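Local structure of fimbrin (Schizosaccharomyces pombe, 1RT8) at residues F42-C48 with G115-L121; R14-K19 with I37-T41; F364-I369 with A384-M389; N326-W330 with Y354-L358. The protein binds and crosslinks actin filaments through two tandem actin-binding regions, and serves cell polarity, cytokinesis, mating and spore formation in fission yeast. All blocks are in the same frame, centred on the assembly; numbering follows the deposited sequence.

Contact 1. Residues F42-C48 with G115-L121; sequences FEFFDQC and GREHLIL. With SO4 (sulfate ion), chain B.
In the first calponin-homology domain of fimbrin, the short helix 43-47 packs against the first turn of helix 117-131, with Phe-45 meeting Glu-117 at the middle of the contact. The two short axes approach to 10.5 Å at 73°. The Phe-45 ring lies between two partners: Phe-44 CD2 stands over the centre of one face, and the CG methylene of Glu-117 makes a CH-pi contact with the opposite face, 3.7 Å from Glu-117 CG to the centroid of the Phe-45 ring. Because Glu-117 runs extended beyond CG, its carboxylate stays stacked on that ring, the planes 20° apart, and OE1 reaches the Phe-42 ring. At the rim of Phe-45, CD2 touches Ile-120 CG2 at 3.5 Å. Gly-115 closes the preceding helix in a Schellman motif; a CB there would crowd Phe-42 CZ. Arg-116 is the N-cap, and a sulfate, probably from the crystallisation liquor, sits at this helix start, held by His-118 N to its O2 (2.9 Å), by Glu-117 N to O1 (3.2 Å) and weakly by Arg-116 NH1. Helix 11-25 packs on both segments: Ile-18 and Ile-21 touch Phe-44, Arg-14 touches Phe-45, and Phe-17 meets Leu-121.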
loop_
_atom_site.group_PDB
_atom_site.type_symbol
_atom_site.label_atom_id
_atom_site.label_comp_id
_atom_site.label_asym_id
_atom_site.label_seq_id
_atom_site.Cartn_x
_atom_site.Cartn_y
_atom_site.Cartn_z
ATOM N N PHE A 42 -13.666 -15.292 -19.076
ATOM C CA PHE A 42 -14.197 -14.307 -18.122
ATOM C C PHE A 42 -14.239 -14.970 -16.744
ATOM O O PHE A 42 -14.068 -14.304 -15.729
ATOM C CB PHE A 42 -15.623 -13.858 -18.548
ATOM C CG PHE A 42 -16.208 -12.700 -17.725
ATOM C CD1 PHE A 42 -16.716 -11.547 -18.365
ATOM C CD2 PHE A 42 -16.264 -12.755 -16.334
ATOM C CE1 PHE A 42 -17.252 -10.475 -17.613
ATOM C CE2 PHE A 42 -16.804 -11.678 -15.574
ATOM C CZ PHE A 42 -17.296 -10.545 -16.218
ATOM N N GLU A 43 -14.454 -16.286 -16.726
ATOM C CA GLU A 43 -14.524 -17.067 -15.490
ATOM C C GLU A 43 -13.979 -16.345 -14.271
ATOM O O GLU A 43 -14.678 -16.152 -13.280
ATOM C CB GLU A 43 -13.754 -18.377 -15.652
ATOM C CG GLU A 43 -14.437 -19.390 -16.525
ATOM C CD GLU A 43 -15.715 -19.900 -15.909
ATOM O OE1 GLU A 43 -16.670 -19.105 -15.776
ATOM O OE2 GLU A 43 -15.759 -21.097 -15.552
ATOM N N PHE A 44 -12.715 -15.958 -14.363
ATOM C CA PHE A 44 -12.025 -15.269 -13.289
ATOM C C PHE A 44 -12.732 -14.041 -12.717
ATOM O O PHE A 44 -12.872 -13.916 -11.501
ATOM C CB PHE A 44 -10.637 -14.849 -13.763
ATOM C CG PHE A 44 -9.888 -14.031 -12.763
ATOM C CD1 PHE A 44 -9.460 -14.596 -11.568
ATOM C CD2 PHE A 44 -9.621 -12.688 -13.006
ATOM C CE1 PHE A 44 -8.775 -13.835 -10.625
ATOM C CE2 PHE A 44 -8.937 -11.917 -12.070
ATOM C CZ PHE A 44 -8.513 -12.492 -10.878
ATOM N N PHE A 45 -13.161 -13.129 -13.580
ATOM C CA PHE A 45 -13.803 -11.913 -13.103
ATOM C C PHE A 45 -15.124 -12.172 -12.393
ATOM O O PHE A 45 -15.490 -11.435 -11.471
ATOM C CB PHE A 45 -13.970 -10.924 -14.259
ATOM C CG PHE A 45 -12.674 -10.573 -14.929
ATOM C CD1 PHE A 45 -12.305 -11.179 -16.127
ATOM C CD2 PHE A 45 -11.798 -9.672 -14.336
ATOM C CE1 PHE A 45 -11.080 -10.890 -16.723
ATOM C CE2 PHE A 45 -10.573 -9.379 -14.920
ATOM C CZ PHE A 45 -10.213 -9.990 -16.117
ATOM N N ASP A 46 -15.833 -13.219 -12.804
ATOM C CA ASP A 46 -17.088 -13.563 -12.151
ATOM C C ASP A 46 -16.745 -14.146 -10.792
ATOM O O ASP A 46 -17.461 -13.933 -9.811
ATOM C CB ASP A 46 -17.869 -14.594 -12.961
ATOM C CG ASP A 46 -18.515 -14.001 -14.189
ATOM O OD1 ASP A 46 -19.234 -12.985 -14.053
ATOM O OD2 ASP A 46 -18.311 -14.554 -15.291
ATOM N N GLN A 47 -15.641 -14.882 -10.743
ATOM C CA GLN A 47 -15.184 -15.493 -9.506
ATOM C C GLN A 47 -14.669 -14.442 -8.521
ATOM O O GLN A 47 -14.487 -14.739 -7.340
ATOM C CB GLN A 47 -14.070 -16.503 -9.794
ATOM C CG GLN A 47 -14.534 -17.756 -10.511
ATOM C CD GLN A 47 -15.590 -18.501 -9.722
ATOM O OE1 GLN A 47 -15.439 -18.716 -8.521
ATOM N NE2 GLN A 47 -16.664 -18.903 -10.393
ATOM N N CYS A 48 -14.433 -13.222 -9.006
ATOM C CA CYS A 48 -13.926 -12.150 -8.152
ATOM C C CYS A 48 -15.014 -11.283 -7.534
ATOM O O CYS A 48 -14.740 -10.476 -6.648
ATOM C CB CYS A 48 -12.967 -11.257 -8.940
ATOM S SG CYS A 48 -11.311 -11.963 -9.169
ATOM N N GLY A 115 -17.969 -7.276 -11.850
ATOM C CA GLY A 115 -16.940 -7.949 -12.619
ATOM C C GLY A 115 -16.231 -7.088 -13.655
ATOM O O GLY A 115 -15.821 -7.601 -14.696
ATOM N N ARG A 116 -16.082 -5.788 -13.389
ATOM C CA ARG A 116 -15.398 -4.896 -14.326
ATOM C C ARG A 116 -14.023 -5.507 -14.570
ATOM O O ARG A 116 -13.214 -5.607 -13.648
ATOM C CB ARG A 116 -15.230 -3.498 -13.726
ATOM C CG ARG A 116 -16.523 -2.819 -13.306
ATOM C CD ARG A 116 -17.394 -2.432 -14.494
ATOM N NE ARG A 116 -17.790 -1.032 -14.389
ATOM C CZ ARG A 116 -17.146 -0.022 -14.968
ATOM N NH1 ARG A 116 -16.076 -0.250 -15.718
ATOM N NH2 ARG A 116 -17.554 1.225 -14.768
ATOM N N GLU A 117 -13.762 -5.911 -15.809
ATOM C CA GLU A 117 -12.504 -6.560 -16.154
ATOM C C GLU A 117 -11.231 -5.738 -16.026
ATOM O O GLU A 117 -10.270 -6.200 -15.415
ATOM C CB GLU A 117 -12.598 -7.150 -17.561
ATOM C CG GLU A 117 -13.641 -8.248 -17.661
ATOM C CD GLU A 117 -13.572 -9.007 -18.964
ATOM O OE1 GLU A 117 -14.323 -9.996 -19.108
ATOM O OE2 GLU A 117 -12.768 -8.619 -19.841
ATOM N N HIS A 118 -11.212 -4.538 -16.598
ATOM C CA HIS A 118 -10.026 -3.689 -16.523
ATOM C C HIS A 118 -9.750 -3.241 -15.097
ATOM O O HIS A 118 -8.608 -3.278 -14.634
ATOM C CB HIS A 118 -10.186 -2.467 -17.430
ATOM C CG HIS A 118 -10.026 -2.776 -18.886
ATOM N ND1 HIS A 118 -8.813 -3.116 -19.444
ATOM C CD2 HIS A 118 -10.933 -2.839 -19.890
ATOM C CE1 HIS A 118 -8.978 -3.376 -20.729
ATOM N NE2 HIS A 118 -10.256 -3.216 -21.026
ATOM N N LEU A 119 -10.798 -2.818 -14.399
ATOM C CA LEU A 119 -10.660 -2.374 -13.021
ATOM C C LEU A 119 -10.172 -3.521 -12.134
ATOM O O LEU A 119 -9.222 -3.361 -11.373
ATOM C CB LEU A 119 -12.000 -1.828 -12.520
ATOM C CG LEU A 119 -12.393 -0.476 -13.125
ATOM C CD1 LEU A 119 -13.866 -0.200 -12.916
ATOM C CD2 LEU A 119 -11.548 0.610 -12.497
ATOM N N ILE A 120 -10.807 -4.682 -12.239
ATOM C CA ILE A 120 -10.399 -5.834 -11.436
ATOM C C ILE A 120 -8.955 -6.268 -11.742
ATOM O O ILE A 120 -8.146 -6.449 -10.833
ATOM C CB ILE A 120 -11.347 -7.029 -11.665
ATOM C CG1 ILE A 120 -12.641 -6.812 -10.871
ATOM C CG2 ILE A 120 -10.664 -8.339 -11.264
ATOM C CD1 ILE A 120 -13.681 -7.902 -11.080
ATOM N N LEU A 121 -8.635 -6.439 -13.022
ATOM C CA LEU A 121 -7.282 -6.855 -13.388
ATOM C C LEU A 121 -6.286 -5.768 -12.981
ATOM O O LEU A 121 -5.143 -6.059 -12.623
ATOM C CB LEU A 121 -7.191 -7.136 -14.894
ATOM C CG LEU A 121 -6.072 -8.113 -15.298
ATOM C CD1 LEU A 121 -6.219 -9.416 -14.518
ATOM C CD2 LEU A 121 -6.118 -8.383 -16.795
HETATM S S SO4 B . -14.552 -3.051 -18.108
HETATM O O1 SO4 B . -14.855 -4.601 -18.487
HETATM O O2 SO4 B . -13.659 -3.105 -16.964
HETATM O O3 SO4 B . -14.030 -2.435 -19.131
HETATM O O4 SO4 B . -15.841 -2.570 -17.679
#

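Contact 2. Residues R14-K19 with I37-T41; sequences RREFIK and INTET
Arg-14 and Arg-15 both start with CG opposite the backbone N (chi1 177° and -179°) and bend at chi3, which brings their guanidinium groups to the loop at Thr-39 and Glu-40. Glu-40 folds back at chi2 to meet Arg-15 in a salt bridge, 2.7 Å from Arg-15 NE to Glu-40 OE2, while Arg-15 NH2 lies 3.0 Å from Glu-40 OE1; guanidinium and carboxylate planes are tilted 34° apart. Thr-39 OG1 also donates to Glu-40 OE2 (3.1 Å), on the anti side of the carboxylate, so one oxygen is gripped twice. Arg-14 NH1 gives the Thr-39 O a weak, bent bond of 2.8 Å. Below the charges the aliphatic parts pack: Arg-15 CG rests on Thr-39 CB at 3.7 Å, Lys-19 CG on Thr-39 CG2, and Ile-18 CG2 on Ile-37 CB at 4.0 Å. The contact ties helix 11-25 to the 37-41 loop, in the connection between helices 11-25 and 43-47. Ile-37 also reaches Phe-44 of helix 43-47, and Phe-17 faces helices 117-131 and 248-261.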
loop_
_atom_site.group_PDB
_atom_site.type_symbol
_atom_site.label_atom_id
_atom_site.label_comp_id
_atom_site.label_asym_id
_atom_site.label_seq_id
_atom_site.Cartn_x
_atom_site.Cartn_y
_atom_site.Cartn_z
ATOM N N ARG A 14 -3.562 -11.335 -18.178
ATOM C CA ARG A 14 -4.701 -12.056 -17.623
ATOM C C ARG A 14 -4.343 -13.507 -17.342
ATOM O O ARG A 14 -4.595 -14.016 -16.250
ATOM C CB ARG A 14 -5.890 -11.996 -18.584
ATOM C CG ARG A 14 -7.103 -12.791 -18.113
ATOM C CD ARG A 14 -8.311 -12.501 -18.984
ATOM N NE ARG A 14 -8.006 -12.667 -20.402
ATOM C CZ ARG A 14 -7.687 -13.827 -20.969
ATOM N NH1 ARG A 14 -7.631 -14.936 -20.243
ATOM N NH2 ARG A 14 -7.415 -13.876 -22.268
ATOM N N ARG A 15 -3.747 -14.172 -18.328
ATOM C CA ARG A 15 -3.371 -15.571 -18.167
ATOM C C ARG A 15 -2.406 -15.776 -17.010
ATOM O O ARG A 15 -2.678 -16.551 -16.090
ATOM C CB ARG A 15 -2.731 -16.114 -19.450
ATOM C CG ARG A 15 -2.338 -17.583 -19.349
ATOM C CD ARG A 15 -1.574 -18.097 -20.571
ATOM N NE ARG A 15 -2.372 -18.114 -21.794
ATOM C CZ ARG A 15 -2.581 -17.057 -22.572
ATOM N NH1 ARG A 15 -2.047 -15.882 -22.259
ATOM N NH2 ARG A 15 -3.315 -17.174 -23.671
ATOM N N GLU A 16 -1.278 -15.074 -17.057
ATOM C CA GLU A 16 -0.262 -15.200 -16.022
ATOM C C GLU A 16 -0.765 -14.807 -14.637
ATOM O O GLU A 16 -0.487 -15.502 -13.663
ATOM C CB GLU A 16 0.981 -14.378 -16.394
ATOM C CG GLU A 16 1.620 -14.767 -17.730
ATOM C CD GLU A 16 1.823 -16.274 -17.879
ATOM O OE1 GLU A 16 2.260 -16.922 -16.910
ATOM O OE2 GLU A 16 1.551 -16.809 -18.971
ATOM N N PHE A 17 -1.505 -13.703 -14.537
ATOM C CA PHE A 17 -2.023 -13.280 -13.234
ATOM C C PHE A 17 -2.921 -14.364 -12.645
ATOM O O PHE A 17 -2.824 -14.693 -11.461
ATOM C CB PHE A 17 -2.808 -11.965 -13.359
ATOM C CG PHE A 17 -1.949 -10.766 -13.662
ATOM C CD1 PHE A 17 -2.526 -9.567 -14.061
ATOM C CD2 PHE A 17 -0.564 -10.835 -13.552
ATOM C CE1 PHE A 17 -1.738 -8.457 -14.348
ATOM C CE2 PHE A 17 0.233 -9.726 -13.836
ATOM C CZ PHE A 17 -0.357 -8.536 -14.236
ATOM N N ILE A 18 -3.796 -14.926 -13.469
ATOM C CA ILE A 18 -4.681 -15.978 -12.995
ATOM C C ILE A 18 -3.873 -17.195 -12.561
ATOM O O ILE A 18 -4.203 -17.844 -11.571
ATOM C CB ILE A 18 -5.683 -16.403 -14.080
ATOM C CG1 ILE A 18 -6.617 -15.233 -14.405
ATOM C CG2 ILE A 18 -6.470 -17.612 -13.604
ATOM C CD1 ILE A 18 -7.510 -15.458 -15.615
ATOM N N LYS A 19 -2.813 -17.507 -13.303
ATOM C CA LYS A 19 -1.973 -18.646 -12.951
ATOM C C LYS A 19 -1.333 -18.402 -11.590
ATOM O O LYS A 19 -1.292 -19.296 -10.739
ATOM C CB LYS A 19 -0.892 -18.867 -14.013
ATOM C CG LYS A 19 -1.442 -19.294 -15.368
ATOM C CD LYS A 19 -0.326 -19.611 -16.361
ATOM C CE LYS A 19 0.543 -20.776 -15.892
ATOM N NZ LYS A 19 1.510 -21.203 -16.945
ATOM N N ILE A 37 -8.751 -22.000 -11.730
ATOM C CA ILE A 37 -9.536 -21.120 -12.590
ATOM C C ILE A 37 -8.969 -21.112 -14.002
ATOM O O ILE A 37 -7.757 -21.023 -14.187
ATOM C CB ILE A 37 -9.544 -19.668 -12.049
ATOM C CG1 ILE A 37 -10.147 -19.638 -10.643
ATOM C CG2 ILE A 37 -10.343 -18.761 -12.986
ATOM C CD1 ILE A 37 -10.144 -18.277 -10.003
ATOM N N ASN A 38 -9.847 -21.202 -14.996
ATOM C CA ASN A 38 -9.423 -21.204 -16.392
ATOM C C ASN A 38 -8.679 -19.924 -16.742
ATOM O O ASN A 38 -9.103 -18.829 -16.375
ATOM C CB ASN A 38 -10.629 -21.360 -17.319
ATOM C CG ASN A 38 -10.242 -21.319 -18.786
ATOM O OD1 ASN A 38 -9.426 -22.120 -19.245
ATOM N ND2 ASN A 38 -10.824 -20.383 -19.528
ATOM N N THR A 39 -7.576 -20.067 -17.472
ATOM C CA THR A 39 -6.764 -18.921 -17.856
ATOM C C THR A 39 -7.145 -18.323 -19.207
ATOM O O THR A 39 -6.443 -17.447 -19.712
ATOM C CB THR A 39 -5.270 -19.299 -17.896
ATOM O OG1 THR A 39 -5.037 -20.230 -18.960
ATOM C CG2 THR A 39 -4.851 -19.939 -16.577
ATOM N N GLU A 40 -8.255 -18.774 -19.789
ATOM C CA GLU A 40 -8.681 -18.259 -21.090
ATOM C C GLU A 40 -10.130 -17.780 -21.150
ATOM O O GLU A 40 -10.735 -17.815 -22.223
ATOM C CB GLU A 40 -8.498 -19.326 -22.178
ATOM C CG GLU A 40 -7.102 -19.932 -22.304
ATOM C CD GLU A 40 -6.003 -18.889 -22.495
ATOM O OE1 GLU A 40 -6.195 -17.926 -23.291
ATOM O OE2 GLU A 40 -4.941 -19.050 -21.849
ATOM N N THR A 41 -10.691 -17.324 -20.030
ATOM C CA THR A 41 -12.089 -16.870 -20.031
ATOM C C THR A 41 -12.456 -15.842 -18.957
ATOM O O THR A 41 -11.674 -15.562 -18.049
ATOM C CB THR A 41 -13.061 -18.070 -19.874
ATOM O OG1 THR A 41 -12.722 -18.803 -18.689
ATOM C CG2 THR A 41 -12.986 -19.002 -21.078
#

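Contact 3. Residues F364-I369 with A384-M389; sequences FSLVGI and ALVWQM
The chain 364-369 has no regular structure except a type I turn from Leu-366 to Ile-369, and it passes along helix 379-397 with Phe-364 CA 5.7 Å from Gln-388 CA. The Phe-364 ring lies with one face over the backbone joining Gln-388 O to Met-389 N, and its CZ comes to 3.5 Å from Met-389 CA. Met-389 CB meets CE2 of the same ring at 3.9 Å. The methylenes of Gln-388 fill in beside it, CB 4.0 Å from Phe-364 CD2 and CG 3.8 Å from Leu-366 CD2. One turn earlier, a chi1 of 169° brings the end of Leu-385 close to Leu-366, its CD1 3.5 Å from Leu-366 CD2. Ile-369 CD1 ends the row on Ala-384 CB at 3.8 Å. Replacing Phe-364 with an alanine would probably open a gap over the Gln-388 to Met-389 peptide and take the ring from beside Met-389 CB. Val-386 and Trp-387 face helix 282-296. The connection between helices 345-361 and 371-375 is thus packed on helix 379-397 within the third calponin-homology domain, an all-helical fold.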
loop_
_atom_site.group_PDB
_atom_site.type_symbol
_atom_site.label_atom_id
_atom_site.label_comp_id
_atom_site.label_asym_id
_atom_site.label_seq_id
_atom_site.Cartn_x
_atom_site.Cartn_y
_atom_site.Cartn_z
ATOM N N PHE A 364 -5.179 26.104 11.607
ATOM C CA PHE A 364 -4.219 25.172 12.197
ATOM C C PHE A 364 -3.539 25.830 13.396
ATOM O O PHE A 364 -3.471 27.059 13.502
ATOM C CB PHE A 364 -3.109 24.804 11.195
ATOM C CG PHE A 364 -3.566 24.003 10.000
ATOM C CD1 PHE A 364 -4.915 23.761 9.757
ATOM C CD2 PHE A 364 -2.620 23.508 9.094
ATOM C CE1 PHE A 364 -5.319 23.044 8.622
ATOM C CE2 PHE A 364 -3.006 22.791 7.962
ATOM C CZ PHE A 364 -4.362 22.557 7.722
ATOM N N SER A 365 -3.035 25.009 14.305
ATOM C CA SER A 365 -2.304 25.525 15.447
ATOM C C SER A 365 -0.837 25.275 15.078
ATOM O O SER A 365 -0.345 24.153 15.193
ATOM C CB SER A 365 -2.685 24.762 16.715
ATOM O OG SER A 365 -1.921 25.205 17.818
ATOM N N LEU A 366 -0.154 26.320 14.617
ATOM C CA LEU A 366 1.242 26.212 14.191
ATOM C C LEU A 366 2.148 27.292 14.794
ATOM O O LEU A 366 3.245 27.533 14.302
ATOM C CB LEU A 366 1.304 26.304 12.660
ATOM C CG LEU A 366 0.415 25.326 11.873
ATOM C CD1 LEU A 366 0.365 25.748 10.417
ATOM C CD2 LEU A 366 0.962 23.893 11.994
ATOM N N VAL A 367 1.693 27.923 15.868
ATOM C CA VAL A 367 2.440 29.005 16.509
ATOM C C VAL A 367 3.959 28.832 16.650
ATOM O O VAL A 367 4.710 29.789 16.445
ATOM C CB VAL A 367 1.855 29.323 17.899
ATOM C CG1 VAL A 367 2.332 30.698 18.356
ATOM C CG2 VAL A 367 0.330 29.267 17.847
ATOM N N GLY A 368 4.425 27.635 16.992
ATOM C CA GLY A 368 5.863 27.445 17.142
ATOM C C GLY A 368 6.591 26.863 15.939
ATOM O O GLY A 368 7.759 26.476 16.029
ATOM N N ILE A 369 5.914 26.808 14.798
ATOM C CA ILE A 369 6.515 26.235 13.603
ATOM C C ILE A 369 6.814 27.276 12.540
ATOM O O ILE A 369 6.060 28.224 12.361
ATOM C CB ILE A 369 5.583 25.175 12.997
ATOM C CG1 ILE A 369 5.368 24.057 14.014
ATOM C CG2 ILE A 369 6.157 24.653 11.690
ATOM C CD1 ILE A 369 4.385 23.015 13.580
ATOM N N ALA A 384 4.171 17.564 13.250
ATOM C CA ALA A 384 3.168 18.428 13.854
ATOM C C ALA A 384 2.345 19.165 12.789
ATOM O O ALA A 384 1.121 19.283 12.911
ATOM C CB ALA A 384 3.838 19.433 14.799
ATOM N N LEU A 385 3.009 19.662 11.751
ATOM C CA LEU A 385 2.297 20.377 10.694
ATOM C C LEU A 385 1.385 19.431 9.909
ATOM O O LEU A 385 0.232 19.756 9.654
ATOM C CB LEU A 385 3.278 21.064 9.740
ATOM C CG LEU A 385 2.688 21.642 8.443
ATOM C CD1 LEU A 385 1.618 22.677 8.774
ATOM C CD2 LEU A 385 3.811 22.291 7.619
ATOM N N VAL A 386 1.888 18.266 9.516
ATOM C CA VAL A 386 1.029 17.351 8.772
ATOM C C VAL A 386 -0.135 16.918 9.662
ATOM O O VAL A 386 -1.273 16.835 9.196
ATOM C CB VAL A 386 1.797 16.116 8.259
ATOM C CG1 VAL A 386 0.837 15.141 7.596
ATOM C CG2 VAL A 386 2.868 16.547 7.263
ATOM N N TRP A 387 0.138 16.664 10.941
ATOM C CA TRP A 387 -0.924 16.269 11.860
ATOM C C TRP A 387 -2.028 17.318 11.888
ATOM O O TRP A 387 -3.207 16.981 11.820
ATOM C CB TRP A 387 -0.391 16.065 13.279
ATOM C CG TRP A 387 -1.489 15.919 14.291
ATOM C CD1 TRP A 387 -1.718 16.719 15.372
ATOM C CD2 TRP A 387 -2.531 14.929 14.295
ATOM N NE1 TRP A 387 -2.840 16.291 16.053
ATOM C CE2 TRP A 387 -3.357 15.194 15.411
ATOM C CE3 TRP A 387 -2.844 13.845 13.465
ATOM C CZ2 TRP A 387 -4.480 14.413 15.719
ATOM C CZ3 TRP A 387 -3.966 13.063 13.774
ATOM C CH2 TRP A 387 -4.765 13.353 14.888
ATOM N N GLN A 388 -1.656 18.591 11.990
ATOM C CA GLN A 388 -2.664 19.648 12.011
ATOM C C GLN A 388 -3.513 19.587 10.747
ATOM O O GLN A 388 -4.720 19.826 10.792
ATOM C CB GLN A 388 -2.006 21.021 12.120
ATOM C CG GLN A 388 -1.440 21.292 13.482
ATOM C CD GLN A 388 -2.514 21.392 14.539
ATOM O OE1 GLN A 388 -2.358 20.865 15.641
ATOM N NE2 GLN A 388 -3.614 22.076 14.216
ATOM N N MET A 389 -2.878 19.280 9.620
ATOM C CA MET A 389 -3.601 19.173 8.357
ATOM C C MET A 389 -4.582 18.000 8.425
ATOM O O MET A 389 -5.749 18.129 8.049
ATOM C CB MET A 389 -2.627 18.971 7.190
ATOM C CG MET A 389 -3.272 19.111 5.825
ATOM S SD MET A 389 -2.161 18.702 4.457
ATOM C CE MET A 389 -1.539 20.316 4.003
#

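Contact 4. Residues N326-W330 with Y354-L358; sequences NTVNW and YAVDL
The backbone N of Asn-329 gives Tyr-354 OH a nearly straight hydrogen bond, 3.0 Å from N to OH with 175° at the hydrogen. The donor lies near the plane of the ring, at its edge. Tyr-354 reaches the loop because its ring is set opposite the backbone N (chi1 -175°), extending outward from helix 345-361. Beside this bond the contact is apolar: Val-328 CG1 touches Tyr-354 CE2 at 3.7 Å, and its other methyl, CG2, meets Leu-358 CD1 at 3.7 Å, the two side chains crossing at about a right angle. Thr-327 CG2 slides past Leu-358 CD2, also at 3.7 Å, while Thr-327 OG1 bonds to Thr-324 O. Leu-358 CD1 in turn lies over one face of the Tyr-354 ring. A phenylalanine in place of Tyr-354 would probably leave the Asn-329 N-H without this acceptor. Asp-321 of helix 314-323 also holds the loop, its OD1 accepting from the backbone N of Thr-327 and Val-328 and its OD2 from Trp-330 NE1. The phenol thus adds one straight bond from helix 345-361 to an otherwise apolar contact.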
loop_
_atom_site.group_PDB
_atom_site.type_symbol
_atom_site.label_atom_id
_atom_site.label_comp_id
_atom_site.label_asym_id
_atom_site.label_seq_id
_atom_site.Cartn_x
_atom_site.Cartn_y
_atom_site.Cartn_z
ATOM N N ASN A 326 -8.258 25.460 -5.302
ATOM C CA ASN A 326 -8.046 26.898 -5.421
ATOM C C ASN A 326 -7.567 27.558 -4.138
ATOM O O ASN A 326 -7.918 28.705 -3.856
ATOM C CB ASN A 326 -9.318 27.600 -5.892
ATOM C CG ASN A 326 -9.674 27.259 -7.317
ATOM O OD1 ASN A 326 -8.808 27.221 -8.198
ATOM N ND2 ASN A 326 -10.961 27.025 -7.563
ATOM N N THR A 327 -6.768 26.843 -3.356
ATOM C CA THR A 327 -6.245 27.418 -2.124
ATOM C C THR A 327 -4.873 28.016 -2.419
ATOM O O THR A 327 -4.526 29.090 -1.928
ATOM C CB THR A 327 -6.091 26.349 -1.015
ATOM O OG1 THR A 327 -7.385 25.942 -0.558
ATOM C CG2 THR A 327 -5.290 26.901 0.159
ATOM N N VAL A 328 -4.111 27.319 -3.252
ATOM C CA VAL A 328 -2.763 27.745 -3.590
ATOM C C VAL A 328 -2.606 28.530 -4.894
ATOM O O VAL A 328 -3.104 28.131 -5.944
ATOM C CB VAL A 328 -1.825 26.517 -3.649
ATOM C CG1 VAL A 328 -0.402 26.954 -3.926
ATOM C CG2 VAL A 328 -1.907 25.751 -2.340
ATOM N N ASN A 329 -1.908 29.657 -4.807
ATOM C CA ASN A 329 -1.621 30.467 -5.980
ATOM C C ASN A 329 -0.273 29.956 -6.458
ATOM O O ASN A 329 0.773 30.410 -5.990
ATOM C CB ASN A 329 -1.497 31.941 -5.610
ATOM C CG ASN A 329 -1.127 32.814 -6.804
ATOM O OD1 ASN A 329 -1.070 34.039 -6.697
ATOM N ND2 ASN A 329 -0.878 32.183 -7.947
ATOM N N TRP A 330 -0.290 29.013 -7.387
ATOM C CA TRP A 330 0.953 28.445 -7.881
ATOM C C TRP A 330 1.902 29.394 -8.606
ATOM O O TRP A 330 3.033 29.023 -8.909
ATOM C CB TRP A 330 0.649 27.230 -8.746
ATOM C CG TRP A 330 0.025 26.135 -7.931
ATOM C CD1 TRP A 330 -1.306 25.918 -7.724
ATOM C CD2 TRP A 330 0.717 25.148 -7.162
ATOM N NE1 TRP A 330 -1.487 24.856 -6.870
ATOM C CE2 TRP A 330 -0.260 24.367 -6.507
ATOM C CE3 TRP A 330 2.069 24.853 -6.954
ATOM C CZ2 TRP A 330 0.074 23.303 -5.665
ATOM C CZ3 TRP A 330 2.401 23.795 -6.115
ATOM C CH2 TRP A 330 1.407 23.036 -5.479
ATOM N N TYR A 354 5.017 29.664 2.916
ATOM C CA TYR A 354 3.693 29.797 2.323
ATOM C C TYR A 354 2.792 28.663 2.825
ATOM O O TYR A 354 1.643 28.888 3.202
ATOM C CB TYR A 354 3.829 29.771 0.794
ATOM C CG TYR A 354 2.555 30.019 0.008
ATOM C CD1 TYR A 354 1.534 30.831 0.511
ATOM C CD2 TYR A 354 2.385 29.462 -1.255
ATOM C CE1 TYR A 354 0.365 31.076 -0.237
ATOM C CE2 TYR A 354 1.236 29.699 -2.003
ATOM C CZ TYR A 354 0.228 30.504 -1.489
ATOM O OH TYR A 354 -0.919 30.709 -2.232
ATOM N N ALA A 355 3.327 27.446 2.851
ATOM C CA ALA A 355 2.566 26.298 3.316
ATOM C C ALA A 355 2.111 26.496 4.763
ATOM O O ALA A 355 0.979 26.172 5.115
ATOM C CB ALA A 355 3.407 25.035 3.200
ATOM N N VAL A 356 3.000 27.022 5.602
ATOM C CA VAL A 356 2.677 27.258 7.008
ATOM C C VAL A 356 1.587 28.317 7.170
ATOM O O VAL A 356 0.672 28.148 7.978
ATOM C CB VAL A 356 3.947 27.659 7.794
ATOM C CG1 VAL A 356 3.586 28.201 9.173
ATOM C CG2 VAL A 356 4.844 26.423 7.952
ATOM N N ASP A 357 1.671 29.393 6.389
ATOM C CA ASP A 357 0.669 30.452 6.457
ATOM C C ASP A 357 -0.708 29.965 5.996
ATOM O O ASP A 357 -1.731 30.340 6.572
ATOM C CB ASP A 357 1.102 31.656 5.620
ATOM C CG ASP A 357 2.120 32.524 6.333
ATOM O OD1 ASP A 357 2.291 32.370 7.558
ATOM O OD2 ASP A 357 2.744 33.377 5.671
ATOM N N LEU A 358 -0.745 29.143 4.954
ATOM C CA LEU A 358 -2.019 28.610 4.477
ATOM C C LEU A 358 -2.646 27.768 5.576
ATOM O O LEU A 358 -3.866 27.630 5.649
ATOM C CB LEU A 358 -1.819 27.757 3.230
ATOM C CG LEU A 358 -1.570 28.539 1.944
ATOM C CD1 LEU A 358 -1.182 27.582 0.838
ATOM C CD2 LEU A 358 -2.832 29.332 1.573
#

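Contacts 1 and 2 share the first calponin-homology domain and touch, linked through helix 43-47 and helix 11-25. Contacts 3 and 4 share the third domain, with centres 14 Å apart, and meet where Leu-366 and Leu-385 approach Val-356. The two pairs are far apart, contact 1 being about 27 Å from contact 3 at the nearest atoms. Contact 1 joins two helices, whereas contacts 2, 3 and 4 each join a loop to a helix. Contacts 1 and 3 are buried and mainly apolar, built on aromatic rings against a helix. Contacts 2 and 4 are partly buried and have clear polar bonds across them: charged at the surface in contact 2, a single neutral phenol bond in contact 4.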